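Local atomic coordinates of Polyphosphate:AMP phosphotransferase (Pseudomonas aeruginosa PAO1, PDB entry 3CZP), a protein that transfers phosphate from inorganic polyphosphate to AMP to make ADP, using magnesium, and accepts GMP less efficiently. Residues 85-90 against 398-404; 110-114 against 135-139; 296-302 against 355-359. All coordinates share one frame; numbering follows the deposited sequence. Where two conformers were deposited one is given.

Contact 1. Residues 85-90 against 398-404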
ATOM      1  N   LEU A  85      12.966  -3.402  -6.950  1.00 23.37           N
ATOM      2  CA  LEU A  85      14.032  -3.386  -7.948  1.00 23.69           C
ATOM      3  C   LEU A  85      13.650  -2.687  -9.248  1.00 22.53           C
ATOM      4  O   LEU A  85      14.529  -2.180  -9.961  1.00 21.12           O
ATOM      5  CB  LEU A  85      14.404  -4.833  -8.362  1.00 24.03           C
ATOM      6  CG  LEU A  85      15.203  -5.735  -7.434  1.00 24.77           C
ATOM      7  CD1 LEU A  85      15.243  -7.199  -8.038  1.00 27.78           C
ATOM      8  CD2 LEU A  85      16.555  -5.170  -7.253  1.00 22.76           C
ATOM      9  N   GLU A  86      12.370  -2.738  -9.603  1.00 21.14           N
ATOM     10  CA  GLU A  86      11.869  -2.048 -10.811  1.00 22.57           C
ATOM     11  C   GLU A  86      11.472  -0.564 -10.599  1.00 20.70           C
ATOM     12  O   GLU A  86      10.917   0.084 -11.502  1.00 20.12           O
ATOM     13  CB  GLU A  86      10.651  -2.798 -11.351  1.00 22.96           C
ATOM     14  CG  GLU A  86      10.968  -4.198 -11.882  1.00 29.42           C
ATOM     15  CD  GLU A  86      12.097  -4.216 -12.913  1.00 36.93           C
ATOM     16  OE1 GLU A  86      12.239  -3.211 -13.659  1.00 42.52           O
ATOM     17  OE2 GLU A  86      12.854  -5.232 -12.968  1.00 40.65           O
ATOM     18  N   ARG A  87      11.795  -0.045  -9.433  1.00 19.27           N
ATOM     19  CA  ARG A  87      11.539   1.341  -9.099  1.00 20.23           C
ATOM     20  C   ARG A  87      12.835   2.029  -8.583  1.00 20.37           C
ATOM     21  O   ARG A  87      13.783   1.356  -8.213  1.00 20.94           O
ATOM     22  CB  ARG A  87      10.426   1.388  -8.062  1.00 20.38           C
ATOM     23  CG  ARG A  87       9.050   1.088  -8.667  1.00 20.87           C
ATOM     24  CD  ARG A  87       7.955   1.065  -7.654  1.00 20.79           C
ATOM     25  NE  ARG A  87       6.662   0.831  -8.246  1.00 19.92           N
ATOM     26  CZ  ARG A  87       6.212  -0.340  -8.683  1.00 22.43           C
ATOM     27  NH1 ARG A  87       6.972  -1.406  -8.663  1.00 23.88           N
ATOM     28  NH2 ARG A  87       5.031  -0.391  -9.250  1.00 24.85           N
ATOM     29  N   PRO A  88      12.867   3.376  -8.536  1.00 19.86           N
ATOM     30  CA  PRO A  88      14.089   4.005  -8.046  1.00 19.67           C
ATOM     31  C   PRO A  88      14.453   3.557  -6.627  1.00 18.45           C
ATOM     32  O   PRO A  88      13.558   3.154  -5.885  1.00 18.56           O
ATOM     33  CB  PRO A  88      13.777   5.482  -8.108  1.00 19.15           C
ATOM     34  CG  PRO A  88      12.594   5.583  -9.109  1.00 18.07           C
ATOM     35  CD  PRO A  88      11.846   4.363  -8.955  1.00 20.34           C
ATOM     36  N   PRO A  89      15.763   3.433  -6.342  1.00 19.50           N
ATOM     37  CA  PRO A  89      16.238   2.889  -5.071  1.00 20.27           C
ATOM     38  C   PRO A  89      15.589   3.443  -3.817  1.00 20.06           C
ATOM     39  O   PRO A  89      15.486   2.704  -2.851  1.00 20.79           O
ATOM     40  CB  PRO A  89      17.751   3.211  -5.059  1.00 20.31           C
ATOM     41  CG  PRO A  89      18.057   3.870  -6.333  1.00 19.64           C
ATOM     42  CD  PRO A  89      16.903   3.629  -7.264  1.00 19.16           C
ATOM     43  N   GLN A  90      15.227   4.713  -3.824  1.00 20.73           N
ATOM     44  CA  GLN A  90      14.638   5.380  -2.664  1.00 21.08           C
ATOM     45  C   GLN A  90      13.178   4.905  -2.325  1.00 22.31           C
ATOM     46  O   GLN A  90      12.755   4.932  -1.152  1.00 21.58           O
ATOM     47  CB  GLN A  90      14.640   6.908  -2.894  1.00 22.15           C
ATOM     48  CG  GLN A  90      14.619   7.698  -1.552  1.00 24.48           C
ATOM     49  CD  GLN A  90      14.870   9.183  -1.697  1.00 22.62           C
ATOM     50  OE1 GLN A  90      13.933   9.926  -1.928  1.00 24.80           O
ATOM     51  NE2 GLN A  90      16.132   9.637  -1.467  1.00 29.74           N
ATOM     52  N   GLN A 398      16.146  12.044  -8.439  1.00 24.54           N
ATOM     53  CA  GLN A 398      16.106  10.611  -8.101  1.00 25.16           C
ATOM     54  C   GLN A 398      15.405   9.832  -9.233  1.00 24.31           C
ATOM     55  O   GLN A 398      15.837   8.765  -9.629  1.00 24.95           O
ATOM     56  CB  GLN A 398      15.391  10.334  -6.747  1.00 24.51           C
ATOM     57  CG  GLN A 398      16.048  10.816  -5.399  1.00 29.93           C
ATOM     58  CD  GLN A 398      17.387  10.109  -5.115  1.00 34.27           C
ATOM     59  OE1 GLN A 398      18.444  10.762  -5.103  1.00 39.05           O
ATOM     60  NE2 GLN A 398      17.351   8.774  -4.891  1.00 31.83           N
ATOM     61  N   LEU A 399      14.284  10.344  -9.724  1.00 25.26           N
ATOM     62  CA  LEU A 399      13.517   9.687 -10.772  1.00 25.01           C
ATOM     63  C   LEU A 399      14.374   9.649 -12.081  1.00 25.67           C
ATOM     64  O   LEU A 399      14.540   8.603 -12.699  1.00 25.45           O
ATOM     65  CB  LEU A 399      12.175  10.413 -10.996  1.00 25.30           C
ATOM     66  CG  LEU A 399      11.154  10.544  -9.856  1.00 24.77           C
ATOM     67  CD1 LEU A 399       9.876  11.272 -10.391  1.00 24.11           C
ATOM     68  CD2 LEU A 399      10.860   9.114  -9.162  1.00 23.83           C
ATOM     69  N   SER A 400      14.900  10.791 -12.498  1.00 26.13           N
ATOM     70  CA  SER A 400      15.746  10.898 -13.703  0.50 25.88           C
ATOM     71  C   SER A 400      16.918   9.915 -13.678  1.00 26.43           C
ATOM     72  O   SER A 400      17.220   9.252 -14.670  1.00 25.33           O
ATOM     73  CB  SER A 400      16.294  12.324 -13.816  0.50 25.77           C
ATOM     74  OG  SER A 400      16.997  12.531 -15.027  0.50 24.07           O
ATOM     75  N   GLU A 401      17.588   9.860 -12.534  1.00 27.71           N
ATOM     76  CA  GLU A 401      18.765   9.030 -12.352  1.00 28.04           C
ATOM     77  C   GLU A 401      18.478   7.553 -12.554  1.00 27.95           C
ATOM     78  O   GLU A 401      19.336   6.798 -12.998  1.00 27.47           O
ATOM     79  CB  GLU A 401      19.373   9.295 -10.973  1.00 29.21           C
ATOM     80  CG  GLU A 401      20.177  10.600 -10.983  1.00 32.67           C
ATOM     81  CD  GLU A 401      21.053  10.877  -9.746  1.00 33.46           C
ATOM     82  OE1 GLU A 401      20.964  10.183  -8.694  1.00 37.33           O
ATOM     83  OE2 GLU A 401      21.828  11.856  -9.877  1.00 40.83           O
ATOM     84  N   TYR A 402      17.263   7.135 -12.234  1.00 27.51           N
ATOM     85  CA  TYR A 402      16.855   5.759 -12.431  1.00 27.19           C
ATOM     86  C   TYR A 402      16.407   5.524 -13.890  1.00 27.16           C
ATOM     87  O   TYR A 402      16.239   4.407 -14.303  1.00 26.82           O
ATOM     88  CB  TYR A 402      15.751   5.396 -11.397  1.00 26.78           C
ATOM     89  CG  TYR A 402      15.422   3.928 -11.411  1.00 27.33           C
ATOM     90  CD1 TYR A 402      16.288   2.998 -10.884  1.00 25.65           C
ATOM     91  CD2 TYR A 402      14.270   3.477 -12.000  1.00 27.34           C
ATOM     92  CE1 TYR A 402      15.983   1.694 -10.920  1.00 28.67           C
ATOM     93  CE2 TYR A 402      13.992   2.159 -12.070  1.00 27.10           C
ATOM     94  CZ  TYR A 402      14.831   1.267 -11.505  1.00 26.01           C
ATOM     95  OH  TYR A 402      14.535  -0.096 -11.589  1.00 27.88           O
ATOM     96  N   GLY A 403      16.252   6.583 -14.690  1.00 27.74           N
ATOM     97  CA  GLY A 403      15.867   6.453 -16.129  1.00 27.29           C
ATOM     98  C   GLY A 403      14.397   6.821 -16.389  1.00 27.99           C
ATOM     99  O   GLY A 403      13.864   6.591 -17.465  1.00 29.53           O
ATOM    100  N   ILE A 404      13.728   7.396 -15.395  1.00 27.58           N
ATOM    101  CA  ILE A 404      12.364   7.874 -15.571  1.00 25.91           C
ATOM    102  C   ILE A 404      12.420   9.177 -16.326  1.00 25.79           C
ATOM    103  O   ILE A 404      13.179  10.077 -15.996  1.00 25.37           O
ATOM    104  CB  ILE A 404      11.596   8.042 -14.224  1.00 25.49           C
ATOM    105  CG1 ILE A 404      11.688   6.719 -13.413  1.00 26.06           C
ATOM    106  CG2 ILE A 404      10.183   8.515 -14.479  1.00 23.51           C
ATOM    107  CD1 ILE A 404      10.748   6.595 -12.199  1.00 24.81           C
TER
HETATM  108  O   HOH W   1      15.909   6.773  -5.760  1.00 27.79           O
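At the junction of the two fused PPK2 domains, Y402, in the last turn of helix 382-402 of the second domain, lies against P88 in the loop between helices 82-85 and 91-96 of the first. With CG anti to the backbone N (chi1 -172°), the tyrosine reaches out along the loop, one face of its ring against the backbone of R87 and P88. P88 CA stands 3.9 Å from the centroid of the Y402 ring, 21° off its normal, a CH-pi contact, and R87 O lies over the same face, 3.5 Å from Y402 CZ. At the far end Y402 OH donates to L85 O (2.6 Å), a carbonyl near the ring plane; the hydroxyl is tilted 22° out of the carbonyl plane. The P88 ring fits between helix and strand: its CG touches I404 CD1 at 3.7 Å and L399 CD2 at 3.9 Å, while P89 CD leans obliquely on Y402 CD1. Further along, the amides of Q90 and Q398 lie in nearly parallel planes, without bonding to each other. One water joins the two segments here, accepting from the backbone Q90 N (2.9 Å) and from Q398 NE2 (2.6 Å), while Q90 OE1 is held by W94 NE1. G403, with positive phi, closes the last turn in a Schellman motif, and R357 makes a cation-pi contact with the Y402 ring. Because the tyrosine bonds a main-chain carbonyl and lays its ring on main-chain atoms, its fit depends largely on the loop's backbone path, with the prolines supplying apolar surface.

Contact 2. Residues 110-114 against 135-139; sequences WYSQM and AERFE
W110 holds CG between its backbone N and carbonyl carbon (chi1 41°), which swings the indole toward helix 125-144, while Y111, with CG beside the backbone N, sends its hydroxyl to the same place: the carboxylate of E139. The glutamate chain is extended beyond CG and meets them from the other helix. E139 OE2 accepts both bonds. W110 NE1 reaches it at 2.9 Å along a fairly straight path (166° at the hydrogen), in the indole plane and on the anti lone pair of the oxygen. Y111 OH comes in at 2.6 Å from above the carboxylate plane, so the two donors grip E139 OE2 from different directions. The indole also packs on the tyrosine, with W110 CD1 over the rim of one face of Y111. F138 directs its edge at a face of the W110 six-membered ring, a T-shaped pair with centroids 5.1 Å apart and planes at 88°; F138 CE2 comes to 3.6 Å from W110 CH2. A135 CB touches W110 CD1 at 3.9 Å and lies equally near CE of selenomethionine M114. The other carboxylate oxygen, E139 OE1, forms a salt bridge with K151 of strand 148-155, and K151 NZ also bonds Y111 OH, so this buried charge has a cationic partner, which would be expected to favour the ionised glutamate. The short helical segments run antiparallel, their axes 12.5 Å apart, with W110 and Y111 resting on L47 of strand 44-50, Y111 and M114 on V199 of helix 186-203, and F138 against W94 of helix 91-96.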
ATOM      1  N   TRP A 110      19.863   2.818   4.036  1.00 21.85           N
ATOM      2  CA  TRP A 110      20.657   3.466   2.990  1.00 21.25           C
ATOM      3  C   TRP A 110      22.191   3.496   3.297  1.00 20.88           C
ATOM      4  O   TRP A 110      22.996   3.321   2.414  1.00 18.34           O
ATOM      5  CB  TRP A 110      20.056   4.844   2.702  1.00 21.44           C
ATOM      6  CG  TRP A 110      19.594   5.643   3.865  1.00 20.47           C
ATOM      7  CD1 TRP A 110      20.306   6.568   4.530  1.00 20.66           C
ATOM      8  CD2 TRP A 110      18.298   5.590   4.502  1.00 20.69           C
ATOM      9  NE1 TRP A 110      19.548   7.128   5.510  1.00 22.14           N
ATOM     10  CE2 TRP A 110      18.313   6.540   5.534  1.00 22.59           C
ATOM     11  CE3 TRP A 110      17.129   4.834   4.298  1.00 21.11           C
ATOM     12  CZ2 TRP A 110      17.194   6.790   6.337  1.00 20.30           C
ATOM     13  CZ3 TRP A 110      16.032   5.056   5.125  1.00 18.64           C
ATOM     14  CH2 TRP A 110      16.085   6.020   6.131  1.00 20.69           C
ATOM     15  N   TYR A 111      22.582   3.627   4.552  1.00 20.00           N
ATOM     16  CA  TYR A 111      23.980   3.557   4.970  1.00 20.88           C
ATOM     17  C   TYR A 111      24.650   2.223   4.755  1.00 21.16           C
ATOM     18  O   TYR A 111      25.768   2.177   4.238  1.00 18.38           O
ATOM     19  CB  TYR A 111      24.103   3.975   6.419  1.00 22.17           C
ATOM     20  CG  TYR A 111      23.681   5.386   6.629  1.00 22.15           C
ATOM     21  CD1 TYR A 111      24.395   6.431   6.038  1.00 26.69           C
ATOM     22  CD2 TYR A 111      22.578   5.698   7.364  1.00 23.04           C
ATOM     23  CE1 TYR A 111      24.026   7.738   6.193  1.00 25.85           C
ATOM     24  CE2 TYR A 111      22.190   7.003   7.518  1.00 19.97           C
ATOM     25  CZ  TYR A 111      22.958   8.040   6.955  1.00 25.78           C
ATOM     26  OH  TYR A 111      22.578   9.383   7.110  1.00 24.51           O
ATOM     27  N   SER A 112      23.983   1.137   5.114  1.00 21.32           N
ATOM     28  CA  SER A 112      24.496  -0.206   4.853  1.00 22.22           C
ATOM     29  C   SER A 112      24.698  -0.360   3.360  1.00 22.13           C
ATOM     30  O   SER A 112      25.704  -0.855   2.917  1.00 22.29           O
ATOM     31  CB  SER A 112      23.551  -1.307   5.348  1.00 22.71           C
ATOM     32  OG  SER A 112      22.943  -0.954   6.575  1.00 30.54           O
ATOM     33  N   GLN A 113      23.717   0.059   2.575  1.00 23.37           N
ATOM     34  CA  GLN A 113      23.835  -0.022   1.133  1.00 24.02           C
ATOM     35  C   GLN A 113      25.077   0.689   0.585  1.00 24.10           C
ATOM     36  O   GLN A 113      25.897   0.044  -0.095  1.00 23.61           O
ATOM     37  CB  GLN A 113      22.565   0.516   0.472  1.00 25.70           C
ATOM     38  CG  GLN A 113      21.290  -0.348   0.729  1.00 24.71           C
ATOM     39  CD  GLN A 113      20.131   0.093  -0.135  1.00 27.78           C
ATOM     40  OE1 GLN A 113      20.009   1.275  -0.457  1.00 32.11           O
ATOM     41  NE2 GLN A 113      19.245  -0.852  -0.483  1.00 31.82           N
HETATM   42  N   MSE A 114      25.245   1.986   0.890  1.00 23.50           N
HETATM   43  CA  MSE A 114      26.413   2.770   0.387  1.00 23.80           C
HETATM   44  C   MSE A 114      27.808   2.311   0.923  1.00 23.50           C
HETATM   45  O   MSE A 114      28.770   2.271   0.175  1.00 23.37           O
HETATM   46  CB  MSE A 114      26.165   4.274   0.601  1.00 24.37           C
HETATM   47  CG  MSE A 114      26.454   4.797   1.945  1.00 22.22           C
HETATM   48 SE   MSE A 114      26.034   6.661   2.208  0.80 29.91          SE
HETATM   49  CE  MSE A 114      24.027   6.665   2.057  1.00 23.70           C
ATOM     50  N   ALA A 135      21.437  11.216   1.322  1.00 19.81           N
ATOM     51  CA  ALA A 135      20.998  10.784   2.609  1.00 20.21           C
ATOM     52  C   ALA A 135      20.781  12.019   3.480  1.00 21.32           C
ATOM     53  O   ALA A 135      19.720  12.154   4.129  1.00 20.61           O
ATOM     54  CB  ALA A 135      22.035   9.838   3.254  1.00 19.70           C
ATOM     55  N   GLU A 136      21.754  12.929   3.462  1.00 18.80           N
ATOM     56  CA  GLU A 136      21.646  14.125   4.266  1.00 19.57           C
ATOM     57  C   GLU A 136      20.360  14.841   3.867  1.00 18.50           C
ATOM     58  O   GLU A 136      19.573  15.213   4.711  1.00 18.72           O
ATOM     59  CB  GLU A 136      22.915  14.985   4.153  1.00 20.44           C
ATOM     60  CG  GLU A 136      23.077  16.142   5.107  1.00 20.96           C
ATOM     61  CD  GLU A 136      22.223  17.363   4.773  1.00 26.07           C
ATOM     62  OE1 GLU A 136      21.790  17.584   3.620  1.00 22.51           O
ATOM     63  OE2 GLU A 136      21.971  18.115   5.728  1.00 33.81           O
ATOM     64  N   ARG A 137      20.115  15.010   2.572  1.00 20.82           N
ATOM     65  CA  ARG A 137      18.921  15.725   2.096  1.00 20.83           C
ATOM     66  C   ARG A 137      17.584  14.974   2.451  1.00 19.93           C
ATOM     67  O   ARG A 137      16.587  15.607   2.749  1.00 20.04           O
ATOM     68  CB  ARG A 137      19.038  16.034   0.589  1.00 21.44           C
ATOM     69  CG  ARG A 137      20.114  17.100   0.264  1.00 21.46           C
ATOM     70  CD  ARG A 137      20.169  17.498  -1.230  1.00 27.09           C
ATOM     71  NE  ARG A 137      19.919  16.368  -2.165  1.00 32.86           N
ATOM     72  CZ  ARG A 137      20.836  15.594  -2.769  1.00 32.33           C
ATOM     73  NH1 ARG A 137      22.119  15.773  -2.599  1.00 30.56           N
ATOM     74  NH2 ARG A 137      20.437  14.620  -3.569  1.00 34.49           N
ATOM     75  N   PHE A 138      17.577  13.669   2.293  1.00 19.31           N
ATOM     76  CA  PHE A 138      16.421  12.822   2.604  1.00 19.98           C
ATOM     77  C   PHE A 138      16.122  12.971   4.107  1.00 20.48           C
ATOM     78  O   PHE A 138      15.031  13.382   4.483  1.00 19.18           O
ATOM     79  CB  PHE A 138      16.740  11.401   2.183  1.00 20.41           C
ATOM     80  CG  PHE A 138      15.678  10.396   2.498  1.00 19.15           C
ATOM     81  CD1 PHE A 138      14.445  10.478   1.979  1.00 18.82           C
ATOM     82  CD2 PHE A 138      15.953   9.339   3.359  1.00 21.04           C
ATOM     83  CE1 PHE A 138      13.477   9.555   2.302  1.00 20.20           C
ATOM     84  CE2 PHE A 138      15.003   8.411   3.638  1.00 22.30           C
ATOM     85  CZ  PHE A 138      13.759   8.521   3.105  1.00 23.09           C
ATOM     86  N   GLU A 139      17.122  12.727   4.949  1.00 19.31           N
ATOM     87  CA  GLU A 139      16.916  12.872   6.402  1.00 19.46           C
ATOM     88  C   GLU A 139      16.459  14.250   6.806  1.00 20.16           C
ATOM     89  O   GLU A 139      15.600  14.371   7.670  1.00 18.20           O
ATOM     90  CB  GLU A 139      18.121  12.501   7.194  1.00 17.90           C
ATOM     91  CG  GLU A 139      18.439  11.035   6.937  1.00 19.03           C
ATOM     92  CD  GLU A 139      19.605  10.538   7.633  1.00 18.28           C
ATOM     93  OE1 GLU A 139      20.208  11.304   8.422  1.00 21.03           O
ATOM     94  OE2 GLU A 139      19.953   9.329   7.353  1.00 18.16           O
TER

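Contact 3. Residues 296-302 against 355-359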
ATOM      1  N   PHE A 296      12.197   1.568 -24.585  1.00 29.40           N
ATOM      2  CA  PHE A 296      11.375   1.978 -23.472  1.00 29.94           C
ATOM      3  C   PHE A 296      11.470   1.075 -22.248  1.00 30.26           C
ATOM      4  O   PHE A 296      11.156   1.498 -21.155  1.00 30.03           O
ATOM      5  CB  PHE A 296       9.923   2.103 -23.916  1.00 28.87           C
ATOM      6  CG  PHE A 296       9.100   2.940 -22.982  1.00 28.82           C
ATOM      7  CD1 PHE A 296       9.384   4.293 -22.811  1.00 30.58           C
ATOM      8  CD2 PHE A 296       8.036   2.410 -22.306  1.00 27.06           C
ATOM      9  CE1 PHE A 296       8.618   5.075 -21.943  1.00 26.80           C
ATOM     10  CE2 PHE A 296       7.324   3.195 -21.431  1.00 25.26           C
ATOM     11  CZ  PHE A 296       7.630   4.518 -21.278  1.00 26.96           C
ATOM     12  N   ARG A 297      11.889  -0.181 -22.429  1.00 31.45           N
ATOM     13  CA  ARG A 297      12.099  -1.127 -21.304  1.00 32.99           C
ATOM     14  C   ARG A 297      13.071  -0.652 -20.261  1.00 32.30           C
ATOM     15  O   ARG A 297      13.019  -1.078 -19.130  1.00 31.82           O
ATOM     16  CB  ARG A 297      12.672  -2.461 -21.815  1.00 33.26           C
ATOM     17  CG  ARG A 297      11.699  -3.211 -22.642  1.00 36.06           C
ATOM     18  CD  ARG A 297      12.271  -4.490 -23.192  1.00 37.56           C
ATOM     19  NE  ARG A 297      11.164  -5.215 -23.807  1.00 41.58           N
ATOM     20  CZ  ARG A 297      10.256  -5.907 -23.127  1.00 43.56           C
ATOM     21  NH1 ARG A 297       9.279  -6.516 -23.788  1.00 44.54           N
ATOM     22  NH2 ARG A 297      10.344  -6.027 -21.798  1.00 45.87           N
ATOM     23  N   GLN A 298      14.006   0.173 -20.697  1.00 32.76           N
ATOM     24  CA  GLN A 298      15.011   0.770 -19.841  1.00 33.96           C
ATOM     25  C   GLN A 298      14.483   1.991 -19.113  1.00 32.32           C
ATOM     26  O   GLN A 298      15.195   2.584 -18.308  1.00 33.63           O
ATOM     27  CB  GLN A 298      16.190   1.144 -20.729  1.00 34.69           C
ATOM     28  CG  GLN A 298      17.143   2.194 -20.205  1.00 38.61           C
ATOM     29  CD  GLN A 298      18.374   2.339 -21.090  1.00 37.28           C
ATOM     30  OE1 GLN A 298      18.419   1.791 -22.208  1.00 41.71           O
ATOM     31  NE2 GLN A 298      19.371   3.114 -20.609  1.00 41.83           N
ATOM     32  N   HIS A 299      13.227   2.343 -19.353  1.00 30.93           N
ATOM     33  CA  HIS A 299      12.688   3.607 -18.929  1.00 29.00           C
ATOM     34  C   HIS A 299      11.280   3.502 -18.361  1.00 29.24           C
ATOM     35  O   HIS A 299      10.625   2.466 -18.406  1.00 28.29           O
ATOM     36  CB  HIS A 299      12.634   4.573 -20.140  1.00 29.52           C
ATOM     37  CG  HIS A 299      13.986   4.968 -20.664  1.00 29.81           C
ATOM     38  ND1 HIS A 299      14.839   5.818 -19.979  1.00 31.35           N
ATOM     39  CD2 HIS A 299      14.635   4.620 -21.796  1.00 28.23           C
ATOM     40  CE1 HIS A 299      15.953   5.977 -20.676  1.00 31.49           C
ATOM     41  NE2 HIS A 299      15.857   5.254 -21.778  1.00 30.00           N
ATOM     42  N   SER A 300      10.811   4.628 -17.844  1.00 28.53           N
ATOM     43  CA  SER A 300       9.386   4.801 -17.666  1.00 28.42           C
ATOM     44  C   SER A 300       9.088   6.287 -17.898  1.00 28.39           C
ATOM     45  O   SER A 300       9.996   7.059 -18.132  1.00 26.34           O
ATOM     46  CB  SER A 300       8.925   4.257 -16.298  1.00 27.66           C
ATOM     47  OG  SER A 300       9.608   4.937 -15.295  1.00 30.37           O
ATOM     48  N   LEU A 301       7.808   6.658 -17.852  1.00 28.32           N
ATOM     49  CA  LEU A 301       7.406   8.016 -18.162  1.00 28.83           C
ATOM     50  C   LEU A 301       6.560   8.546 -17.032  1.00 28.81           C
ATOM     51  O   LEU A 301       5.707   7.836 -16.516  1.00 28.84           O
ATOM     52  CB  LEU A 301       6.648   8.044 -19.501  1.00 29.67           C
ATOM     53  CG  LEU A 301       6.232   9.338 -20.215  1.00 29.93           C
ATOM     54  CD1 LEU A 301       7.449  10.139 -20.539  1.00 32.04           C
ATOM     55  CD2 LEU A 301       5.484   8.971 -21.533  1.00 30.00           C
ATOM     56  N   VAL A 302       6.841   9.786 -16.640  1.00 28.74           N
ATOM     57  CA  VAL A 302       5.952  10.591 -15.762  1.00 28.86           C
ATOM     58  C   VAL A 302       5.599  11.874 -16.459  1.00 28.00           C
ATOM     59  O   VAL A 302       6.495  12.659 -16.816  1.00 28.37           O
ATOM     60  CB  VAL A 302       6.622  10.857 -14.384  1.00 28.92           C
ATOM     61  CG1 VAL A 302       5.792  11.839 -13.538  1.00 30.90           C
ATOM     62  CG2 VAL A 302       6.792   9.531 -13.644  1.00 27.52           C
ATOM     63  N   PRO A 355       5.958   5.100 -11.353  1.00 26.52           N
ATOM     64  CA  PRO A 355       5.867   3.887 -12.173  1.00 25.51           C
ATOM     65  C   PRO A 355       7.052   2.930 -12.078  1.00 24.30           C
ATOM     66  O   PRO A 355       8.191   3.347 -11.880  1.00 26.44           O
ATOM     67  CB  PRO A 355       5.674   4.451 -13.599  1.00 25.27           C
ATOM     68  CG  PRO A 355       6.314   5.797 -13.551  1.00 25.29           C
ATOM     69  CD  PRO A 355       6.089   6.321 -12.171  1.00 26.07           C
ATOM     70  N   ALA A 356       6.774   1.640 -12.161  1.00 21.96           N
ATOM     71  CA  ALA A 356       7.808   0.665 -12.451  1.00 22.21           C
ATOM     72  C   ALA A 356       8.373   0.890 -13.874  1.00 21.83           C
ATOM     73  O   ALA A 356       7.775   1.577 -14.698  1.00 22.56           O
ATOM     74  CB  ALA A 356       7.259  -0.703 -12.332  1.00 19.11           C
ATOM     75  N   ARG A 357       9.474   0.238 -14.181  1.00 22.58           N
ATOM     76  CA  ARG A 357      10.014   0.274 -15.531  1.00 23.29           C
ATOM     77  C   ARG A 357       8.963  -0.155 -16.552  1.00 22.97           C
ATOM     78  O   ARG A 357       8.201  -1.083 -16.334  1.00 22.24           O
ATOM     79  CB  ARG A 357      11.210  -0.652 -15.672  1.00 24.17           C
ATOM     80  CG  ARG A 357      12.454  -0.127 -14.968  1.00 28.64           C
ATOM     81  CD  ARG A 357      13.460   0.372 -15.987  1.00 33.57           C
ATOM     82  NE  ARG A 357      14.659   0.844 -15.307  1.00 35.00           N
ATOM     83  CZ  ARG A 357      15.854   0.257 -15.334  1.00 37.79           C
ATOM     84  NH1 ARG A 357      16.081  -0.854 -16.060  1.00 38.23           N
ATOM     85  NH2 ARG A 357      16.843   0.825 -14.634  1.00 37.69           N
ATOM     86  N   ARG A 358       8.984   0.537 -17.684  1.00 23.27           N
ATOM     87  CA  ARG A 358       8.092   0.321 -18.806  1.00 24.24           C
ATOM     88  C   ARG A 358       6.696   0.860 -18.586  1.00 23.94           C
ATOM     89  O   ARG A 358       5.889   0.685 -19.434  1.00 22.60           O
ATOM     90  CB  ARG A 358       8.027  -1.149 -19.189  1.00 23.48           C
ATOM     91  CG  ARG A 358       7.874  -1.342 -20.673  1.00 29.29           C
ATOM     92  CD  ARG A 358       8.268  -2.740 -20.990  1.00 34.65           C
ATOM     93  NE  ARG A 358       7.677  -3.167 -22.248  1.00 37.28           N
ATOM     94  CZ  ARG A 358       7.022  -4.314 -22.413  1.00 40.34           C
ATOM     95  NH1 ARG A 358       6.870  -5.166 -21.384  1.00 42.49           N
ATOM     96  NH2 ARG A 358       6.526  -4.618 -23.609  1.00 40.26           N
ATOM     97  N   GLN A 359       6.430   1.544 -17.478  1.00 24.60           N
ATOM     98  CA  GLN A 359       5.096   2.071 -17.206  1.00 25.31           C
ATOM     99  C   GLN A 359       5.072   3.580 -17.463  1.00 25.26           C
ATOM    100  O   GLN A 359       6.120   4.238 -17.598  1.00 23.42           O
ATOM    101  CB  GLN A 359       4.621   1.780 -15.755  1.00 25.57           C
ATOM    102  CG  GLN A 359       4.531   0.312 -15.349  1.00 27.19           C
ATOM    103  CD  GLN A 359       4.014   0.074 -13.876  1.00 28.34           C
ATOM    104  OE1 GLN A 359       4.030   0.967 -13.015  1.00 29.00           O
ATOM    105  NE2 GLN A 359       3.524  -1.136 -13.624  1.00 27.17           N
TER
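The guanidinium groups of R297 and R358 lie face on face, centres 3.7 Å apart and planes at 28°, with R358 NE over the centre of the R297 group and R297 NH1 above the outer part of the R358 group. Both chains are extended from CG to NE and run side by side in the same direction, a stack of like charges on the solvent-exposed side. The R357 guanidinium has Q298 O over one face, and the edge of the F296 ring meets R358 O, 3.5 Å from F296 CE2. R357 and R358 are the central residues of a type II beta turn, A356 to Q359, which leads into strand 360-364 and sits beside the start of strand 300-307, two neighbours in the parallel sheet of the second P-loop-type PPK2 domain. R358, at the turn's third position with positive phi, gives its N-H to H299 O (2.6 Å). Two residues after H299, L301 N donates to Q359 O at 3.0 Å. Between these two bonds S300 CB is pressed close to Q359 O and A356 O. Deeper in, P355 crosses V302 at about a right angle, P355 CD lying 3.6 Å from V302 CG2. Within the turn segment, A356 N donates to the side-chain oxygen Q359 OE1 at 3.0 Å, approaching 60° out of the amide plane.

How the contacts relate
Contact 2 is wholly buried inside the first PPK2 domain, where a carboxylate of one helix is gripped by two aromatic donors of the other. Contact 3 belongs to the second domain and is half surface: backbone bonds join a turn to a strand start, with stacked arginines at the surface. Contact 1, partly buried, spans the two domains mostly through apolar packing and touches both others. Its Q90 packs on F138 of contact 2. Toward contact 3 the ties are polar as well, G403 O with H299 ND1 and E86 O with R357 N, so loop 85-90 and the end of helix 382-402 both meet 296-302 or 355-359. Contacts 2 and 3 stay apart, nearest atoms about 14 Å.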